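Local coordinates for protein nicotinamide-nucleotide adenylyltransferase NadR family / Ribosylnicotinamide kinase (Lactococcus lactis subsp. cremoris, PDB 6GYE) that probably phosphorylates nicotinamide riboside and probably adenylylates the resulting mononucleotide on the way to NAD+, at residues A[297-302]-A[325-330]; A[79-84]-A[109-114]; A[180-185]-A[245-250]. One frame throughout, in Å; residues are numbered along the deposited sequence. Where two conformers were deposited one is given.

Contact 1: A[297-302]-A[325-330]; sequences ILVIPP and EELMRQ
Val299 extends CG1 anti to its own backbone N (chi1 173°), which turns this methyl toward the helix, and Leu327 holds CG in the same relation to its N (chi1 173°), which carries its branch toward the strand, where the tips meet. The contact is strand-to-helix packing in the P-loop NTPase-type kinase domain, where helix 320-333 lies against strand 296-300 of a parallel sheet. Val299 CG1 and Leu327 CD2 are 4.0 Å apart, an ordinary van der Waals distance between methyl groups. Met328 joins from the next helical position: its thioether chain bends back toward the strand and leaves SD 4.5 Å from the same Val299 CG1, a looser apolar approach. One methyl of the valine thus faces both helix residues. Around this patch Val299 also touches His324 and Leu331 of the helix, Leu327 reaches Ile263 of helix 262-272, and Met328 leans on Ile342 of the edge strand. Farther round the helix, Glu326 pairs with Arg329 in a salt bridge. Arg329 NE lies 2.7 Å from Glu326 OE1 and approaches from above the carboxylate plane, while Arg329 NH2 meets the anti lone pair of the same oxygen. The other carboxylate oxygen has its own donor: Gln330 NE2 bonds to Glu326 OE2 at 2.9 Å, with an N-H...O angle of 160°.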
# COMPACT_ATOMS: atom_id res chain seq x y z
N ILE A 297 3.23 0.37 -17.00
CA ILE A 297 4.22 -0.60 -17.44
C ILE A 297 4.88 -0.05 -18.70
O ILE A 297 4.24 0.08 -19.76
CB ILE A 297 3.59 -1.97 -17.70
CG1 ILE A 297 3.02 -2.54 -16.40
CG2 ILE A 297 4.61 -2.94 -18.31
CD1 ILE A 297 2.02 -3.69 -16.61
N LEU A 298 6.16 0.27 -18.61
CA LEU A 298 6.94 0.79 -19.73
C LEU A 298 7.71 -0.36 -20.38
O LEU A 298 8.55 -0.99 -19.74
CB LEU A 298 7.92 1.87 -19.25
CG LEU A 298 7.24 3.14 -18.74
CD1 LEU A 298 8.23 4.06 -18.09
CD2 LEU A 298 6.53 3.86 -19.86
N VAL A 299 7.44 -0.61 -21.66
CA VAL A 299 8.08 -1.70 -22.39
C VAL A 299 9.08 -1.10 -23.36
O VAL A 299 8.70 -0.26 -24.19
CB VAL A 299 7.05 -2.57 -23.12
CG1 VAL A 299 7.75 -3.59 -24.01
CG2 VAL A 299 6.13 -3.27 -22.12
N ILE A 300 10.34 -1.52 -23.28
CA ILE A 300 11.36 -1.11 -24.24
C ILE A 300 11.39 -2.15 -25.36
O ILE A 300 11.83 -3.28 -25.12
CB ILE A 300 12.73 -0.97 -23.57
CG1 ILE A 300 12.67 0.03 -22.41
CG2 ILE A 300 13.77 -0.57 -24.61
CD1 ILE A 300 14.01 0.19 -21.67
N PRO A 301 10.98 -1.80 -26.57
CA PRO A 301 10.91 -2.79 -27.64
C PRO A 301 12.27 -2.96 -28.29
O PRO A 301 13.14 -2.09 -28.18
CB PRO A 301 9.91 -2.16 -28.62
CG PRO A 301 10.15 -0.71 -28.45
CD PRO A 301 10.49 -0.49 -27.01
N PRO A 302 12.50 -4.08 -28.97
CA PRO A 302 13.79 -4.29 -29.62
C PRO A 302 13.91 -3.42 -30.86
O PRO A 302 13.07 -3.48 -31.76
CB PRO A 302 13.78 -5.78 -29.96
CG PRO A 302 12.31 -6.07 -30.16
CD PRO A 302 11.62 -5.26 -29.09
N GLU A 325 7.87 -10.68 -28.28
CA GLU A 325 6.59 -11.31 -28.60
C GLU A 325 6.05 -12.10 -27.42
O GLU A 325 4.85 -12.08 -27.15
CB GLU A 325 6.71 -12.22 -29.83
CG GLU A 325 7.16 -11.54 -31.13
CD GLU A 325 6.34 -10.31 -31.50
OE1 GLU A 325 5.14 -10.23 -31.14
OE2 GLU A 325 6.90 -9.41 -32.16
N GLU A 326 6.92 -12.82 -26.72
CA GLU A 326 6.43 -13.61 -25.59
C GLU A 326 5.99 -12.70 -24.45
O GLU A 326 4.98 -12.97 -23.79
CB GLU A 326 7.50 -14.59 -25.13
CG GLU A 326 7.11 -15.40 -23.90
CD GLU A 326 5.92 -16.32 -24.15
OE1 GLU A 326 5.56 -16.58 -25.33
OE2 GLU A 326 5.33 -16.80 -23.16
N LEU A 327 6.71 -11.60 -24.24
CA LEU A 327 6.32 -10.65 -23.21
C LEU A 327 4.94 -10.07 -23.50
O LEU A 327 4.08 -10.02 -22.62
CB LEU A 327 7.36 -9.53 -23.10
CG LEU A 327 7.02 -8.34 -22.19
CD1 LEU A 327 6.89 -8.74 -20.71
CD2 LEU A 327 8.02 -7.22 -22.33
N MET A 328 4.72 -9.65 -24.75
CA MET A 328 3.42 -9.09 -25.10
C MET A 328 2.32 -10.13 -24.95
O MET A 328 1.22 -9.82 -24.47
CB MET A 328 3.45 -8.51 -26.51
CG MET A 328 4.38 -7.30 -26.68
SD MET A 328 4.24 -5.96 -25.45
CE MET A 328 2.50 -5.53 -25.60
N ARG A 329 2.58 -11.38 -25.36
CA ARG A 329 1.61 -12.45 -25.11
C ARG A 329 1.26 -12.52 -23.63
O ARG A 329 0.08 -12.61 -23.27
CB ARG A 329 2.16 -13.81 -25.55
CG ARG A 329 1.74 -14.31 -26.90
CD ARG A 329 2.26 -15.73 -27.11
NE ARG A 329 3.72 -15.84 -27.13
CZ ARG A 329 4.48 -15.63 -28.21
NH1 ARG A 329 3.91 -15.29 -29.36
NH2 ARG A 329 5.80 -15.76 -28.13
N GLN A 330 2.27 -12.51 -22.77
CA GLN A 330 2.01 -12.69 -21.35
C GLN A 330 1.32 -11.48 -20.74
O GLN A 330 0.39 -11.63 -19.94
CB GLN A 330 3.31 -13.02 -20.61
CG GLN A 330 3.91 -14.38 -21.04
CD GLN A 330 4.87 -14.96 -19.99
OE1 GLN A 330 4.77 -14.64 -18.81
NE2 GLN A 330 5.78 -15.83 -20.44

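Contact 2: A[79-84]-A[109-114]; sequences NIKVSM and HHNTLE
Asn111 ND2 bonds back to Leu107 O in the last turn of helix 95-110, which orients the amide against Lys81 and Ser83. Lys81 CE lies 3.7 Å from Asn111 OD1 and Lys81 CG 3.9 Å from it, plain van der Waals approaches. The lysine leaves strand 80-86 with CG anti to the backbone N (chi1 -177°) and then bends at chi2 (73°), which lays its methylenes by the amide oxygen; the two side chains cross at about a right angle. Farther along the strand, Ser83 CB sits 4.2 Å from Asn111 ND2, so the amide spans two strand residues whose side chains emerge on the same face. These distances hold for one of two conformers of Lys81 and of Ser83. Ser83 OG bonds to Leu46 O of the neighbouring strand, and Lys81 NZ makes a weak bond to Ser9 O. The contact thereby joins the edge strand of the five-stranded parallel sheet to the end of the helix that follows it in sequence, probably in the nucleotidyltransferase half. Lysine and amide meet by van der Waals contact, perhaps with a weak electrostatic part since CE adjoins the ammonium group, while the bond to Leu107 O directs the asparagine.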
# COMPACT_ATOMS: atom_id res chain seq x y z
N ASN A 79 0.02 4.20 26.95
CA ASN A 79 -1.36 4.33 27.36
C ASN A 79 -2.34 4.36 26.19
O ASN A 79 -3.43 4.92 26.32
CB ASN A 79 -1.53 5.59 28.23
CG ASN A 79 -1.13 6.88 27.48
OD1 ASN A 79 -0.26 6.88 26.62
ND2 ASN A 79 -1.77 7.99 27.85
N ILE A 80 -1.99 3.78 25.04
CA ILE A 80 -2.88 3.81 23.88
C ILE A 80 -3.14 2.38 23.42
O ILE A 80 -2.21 1.68 23.03
CB ILE A 80 -2.33 4.66 22.73
CG1 ILE A 80 -2.14 6.12 23.16
CG2 ILE A 80 -3.28 4.64 21.53
CD1 ILE A 80 -1.50 6.97 22.10
N LYS A 81 -4.40 1.97 23.46
CA LYS A 81 -4.86 0.67 23.01
C LYS A 81 -5.74 0.85 21.78
O LYS A 81 -6.45 1.85 21.66
CB LYS A 81 -5.64 -0.05 24.11
CG LYS A 81 -6.12 -1.47 23.77
CD LYS A 81 -4.96 -2.45 23.74
CE LYS A 81 -5.42 -3.88 23.45
NZ LYS A 81 -4.24 -4.79 23.37
N VAL A 82 -5.67 -0.12 20.87
CA VAL A 82 -6.45 -0.11 19.62
C VAL A 82 -7.41 -1.28 19.65
O VAL A 82 -7.00 -2.42 19.89
CB VAL A 82 -5.55 -0.20 18.37
CG1 VAL A 82 -6.42 -0.31 17.13
CG2 VAL A 82 -4.61 1.00 18.28
N SER A 83 -8.69 -0.99 19.37
CA SER A 83 -9.74 -2.00 19.42
C SER A 83 -10.67 -1.83 18.23
O SER A 83 -10.73 -0.76 17.60
CB SER A 83 -10.53 -1.90 20.73
OG SER A 83 -11.27 -0.70 20.78
N MET A 84 -11.41 -2.89 17.94
CA MET A 84 -12.23 -3.00 16.74
C MET A 84 -13.70 -2.99 17.13
O MET A 84 -14.10 -3.76 18.00
CB MET A 84 -11.89 -4.29 16.00
CG MET A 84 -12.01 -4.25 14.50
SD MET A 84 -11.50 -5.81 13.74
CE MET A 84 -12.96 -6.80 13.99
N HIS A 109 -15.32 -2.35 28.54
CA HIS A 109 -15.15 -3.26 29.67
C HIS A 109 -13.97 -4.21 29.43
O HIS A 109 -13.12 -4.39 30.31
CB HIS A 109 -16.44 -4.03 29.91
CG HIS A 109 -17.60 -3.16 30.32
ND1 HIS A 109 -18.91 -3.55 30.18
CD2 HIS A 109 -17.63 -1.92 30.86
CE1 HIS A 109 -19.71 -2.59 30.61
NE2 HIS A 109 -18.96 -1.59 31.03
N HIS A 110 -13.90 -4.80 28.24
CA HIS A 110 -12.88 -5.81 27.97
C HIS A 110 -11.48 -5.21 27.99
O HIS A 110 -10.54 -5.85 28.48
CB HIS A 110 -13.16 -6.47 26.62
CG HIS A 110 -12.27 -7.64 26.33
ND1 HIS A 110 -12.16 -8.72 27.19
CD2 HIS A 110 -11.45 -7.91 25.29
CE1 HIS A 110 -11.31 -9.60 26.68
NE2 HIS A 110 -10.87 -9.13 25.52
N ASN A 111 -11.32 -3.99 27.50
CA ASN A 111 -10.01 -3.41 27.27
C ASN A 111 -9.56 -2.47 28.38
O ASN A 111 -8.59 -1.73 28.21
CB ASN A 111 -9.99 -2.67 25.92
CG ASN A 111 -10.03 -3.63 24.75
OD1 ASN A 111 -8.99 -4.10 24.28
ND2 ASN A 111 -11.24 -3.95 24.29
N THR A 112 -10.23 -2.49 29.53
CA THR A 112 -9.84 -1.63 30.64
C THR A 112 -9.46 -2.47 31.85
O THR A 112 -10.07 -3.50 32.13
CB THR A 112 -10.97 -0.66 31.00
OG1 THR A 112 -11.14 0.27 29.94
CG2 THR A 112 -10.59 0.08 32.25
N LEU A 113 -8.44 -1.99 32.56
CA LEU A 113 -7.93 -2.69 33.73
C LEU A 113 -8.83 -2.46 34.93
O LEU A 113 -9.30 -3.41 35.56
CB LEU A 113 -6.50 -2.23 34.02
CG LEU A 113 -5.54 -3.05 34.87
CD1 LEU A 113 -5.88 -2.94 36.36
CD2 LEU A 113 -5.53 -4.52 34.42
N GLU A 114 -9.09 -1.20 35.25
CA GLU A 114 -9.66 -0.80 36.54
C GLU A 114 -11.16 -0.58 36.45
O GLU A 114 -11.78 -0.66 35.39
CB GLU A 114 -8.95 0.46 37.05
CG GLU A 114 -7.43 0.36 36.93
CD GLU A 114 -6.72 1.63 37.35
OE1 GLU A 114 -7.30 2.40 38.15
OE2 GLU A 114 -5.60 1.87 36.85

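Contact 3: A[180-185]-A[245-250]; sequences SKVVTV and REVNSP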
# COMPACT_ATOMS: atom_id res chain seq x y z
N SER A 180 0.67 3.95 -2.90
CA SER A 180 1.82 4.26 -3.73
C SER A 180 1.49 4.03 -5.20
O SER A 180 0.79 3.08 -5.56
CB SER A 180 3.01 3.41 -3.30
OG SER A 180 4.12 3.81 -4.06
N LYS A 181 1.98 4.93 -6.05
CA LYS A 181 2.01 4.69 -7.49
C LYS A 181 3.24 3.86 -7.85
O LYS A 181 4.33 4.07 -7.30
CB LYS A 181 2.01 6.02 -8.24
CG LYS A 181 0.66 6.77 -8.22
CD LYS A 181 -0.28 6.21 -9.23
CE LYS A 181 -1.59 7.01 -9.33
NZ LYS A 181 -2.29 6.98 -8.02
N VAL A 182 3.10 2.95 -8.81
CA VAL A 182 4.17 2.01 -9.14
C VAL A 182 4.33 1.98 -10.66
O VAL A 182 3.37 1.70 -11.39
CB VAL A 182 3.88 0.60 -8.59
CG1 VAL A 182 4.97 -0.41 -9.00
CG2 VAL A 182 3.71 0.63 -7.07
N VAL A 183 5.55 2.28 -11.13
CA VAL A 183 5.93 2.21 -12.54
C VAL A 183 6.95 1.09 -12.69
O VAL A 183 8.00 1.13 -12.04
CB VAL A 183 6.54 3.54 -13.02
CG1 VAL A 183 6.93 3.45 -14.49
CG2 VAL A 183 5.62 4.69 -12.74
N THR A 184 6.68 0.14 -13.58
CA THR A 184 7.57 -0.99 -13.80
C THR A 184 8.10 -0.95 -15.23
O THR A 184 7.33 -0.77 -16.17
CB THR A 184 6.85 -2.32 -13.55
OG1 THR A 184 6.34 -2.35 -12.21
CG2 THR A 184 7.83 -3.49 -13.73
N VAL A 185 9.41 -1.11 -15.38
CA VAL A 185 10.04 -1.12 -16.70
C VAL A 185 10.35 -2.56 -17.09
O VAL A 185 10.86 -3.34 -16.27
CB VAL A 185 11.31 -0.25 -16.71
CG1 VAL A 185 11.96 -0.31 -18.07
CG2 VAL A 185 10.97 1.19 -16.32
N ARG A 245 10.75 -3.72 -1.08
CA ARG A 245 11.66 -2.89 -0.29
C ARG A 245 11.60 -1.44 -0.74
O ARG A 245 11.54 -0.52 0.09
CB ARG A 245 13.08 -3.46 -0.42
CG ARG A 245 14.09 -3.07 0.63
CD ARG A 245 15.27 -4.10 0.71
NE ARG A 245 14.85 -5.43 1.17
CZ ARG A 245 15.06 -6.59 0.53
NH1 ARG A 245 14.62 -7.73 1.07
NH2 ARG A 245 15.73 -6.62 -0.63
N GLU A 246 11.55 -1.21 -2.05
CA GLU A 246 11.49 0.17 -2.52
C GLU A 246 10.10 0.76 -2.28
O GLU A 246 9.98 1.91 -1.82
CB GLU A 246 11.88 0.25 -4.00
CG GLU A 246 13.32 -0.19 -4.29
CD GLU A 246 14.35 0.54 -3.43
OE1 GLU A 246 14.17 1.74 -3.14
OE2 GLU A 246 15.36 -0.09 -3.04
N VAL A 247 9.04 0.00 -2.54
CA VAL A 247 7.69 0.51 -2.28
C VAL A 247 7.51 0.86 -0.80
O VAL A 247 6.83 1.85 -0.46
CB VAL A 247 6.63 -0.51 -2.75
CG1 VAL A 247 5.23 0.02 -2.46
CG2 VAL A 247 6.81 -0.77 -4.23
N ASN A 248 8.10 0.06 0.08
CA ASN A 248 8.01 0.29 1.52
C ASN A 248 9.08 1.24 2.04
O ASN A 248 9.08 1.54 3.23
CB ASN A 248 8.10 -1.04 2.29
CG ASN A 248 6.87 -1.91 2.08
OD1 ASN A 248 5.73 -1.43 2.11
ND2 ASN A 248 7.08 -3.20 1.88
N SER A 249 9.95 1.75 1.18
CA SER A 249 11.07 2.56 1.63
C SER A 249 10.58 3.90 2.20
O SER A 249 9.71 4.55 1.62
CB SER A 249 12.02 2.82 0.46
OG SER A 249 12.99 3.78 0.80
N PRO A 250 11.18 4.39 3.28
CA PRO A 250 10.89 5.77 3.71
C PRO A 250 11.27 6.82 2.69
O PRO A 250 10.78 7.94 2.78
CB PRO A 250 11.71 5.93 5.00
CG PRO A 250 12.75 4.83 4.92
CD PRO A 250 12.19 3.71 4.12
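The strand that starts at Lys181 runs past the last turn of helix 229-247, and the backbones come nearest at Ser180 and Val247, whose CA atoms are 7.1 Å apart. Val247 uses both methyls, one on Ser180 just before the strand and one on Val182 in it. CG1, anti to the backbone N (chi1 180°), lies 4.1 Å from Ser180 CB, while Val247 CG2 approaches Val182 CG2 at 4.4 Å, a light apolar touch. The same side chain rests on Val256 of the neighbouring strand 255-259. The serine offers its carbon to the valine and spends its hydroxyl elsewhere: Ser180 OG bonds to Asn252 ND2, and only weakly to Lys181 O at 3.3 Å. Asn252 ND2 is also bonded to Val247 O, so this one amide links both sides of the contact. Beyond the helix, Ser249 N bonds to Glu246 O at 3.0 Å as the chain turns away. Next to Val247, Asn248 gives a weak bond from ND2 to a ribose oxygen of nicotinamide riboside, while its OD1 receives Arg177 NH1. The packing lies beside the nicotinamide riboside pocket, which Asn248 helps to line, where a helix end meets an inner strand of the parallel sheet of a P-loop kinase fold.

Contacts 1 and 3 belong to one parallel sheet: strands 296-300 and 181-187 are neighbours in it, and Leu298 N lies 2.9 Å from Thr184 O, a probable hydrogen bond. Their centres are 21 Å apart. Contact 3 borders the ligand, with the Val247 side chain about 4 Å from nicotinamide riboside, whereas the Leu327 side chain of contact 1 is about 13 Å from it and near a sequence that looks like a P-loop. Contact 2 sits in the other sheet, its centre 53 Å from that of contact 1 and 36 Å from that of contact 3, touching neither, consistent with two separate functional halves in one chain.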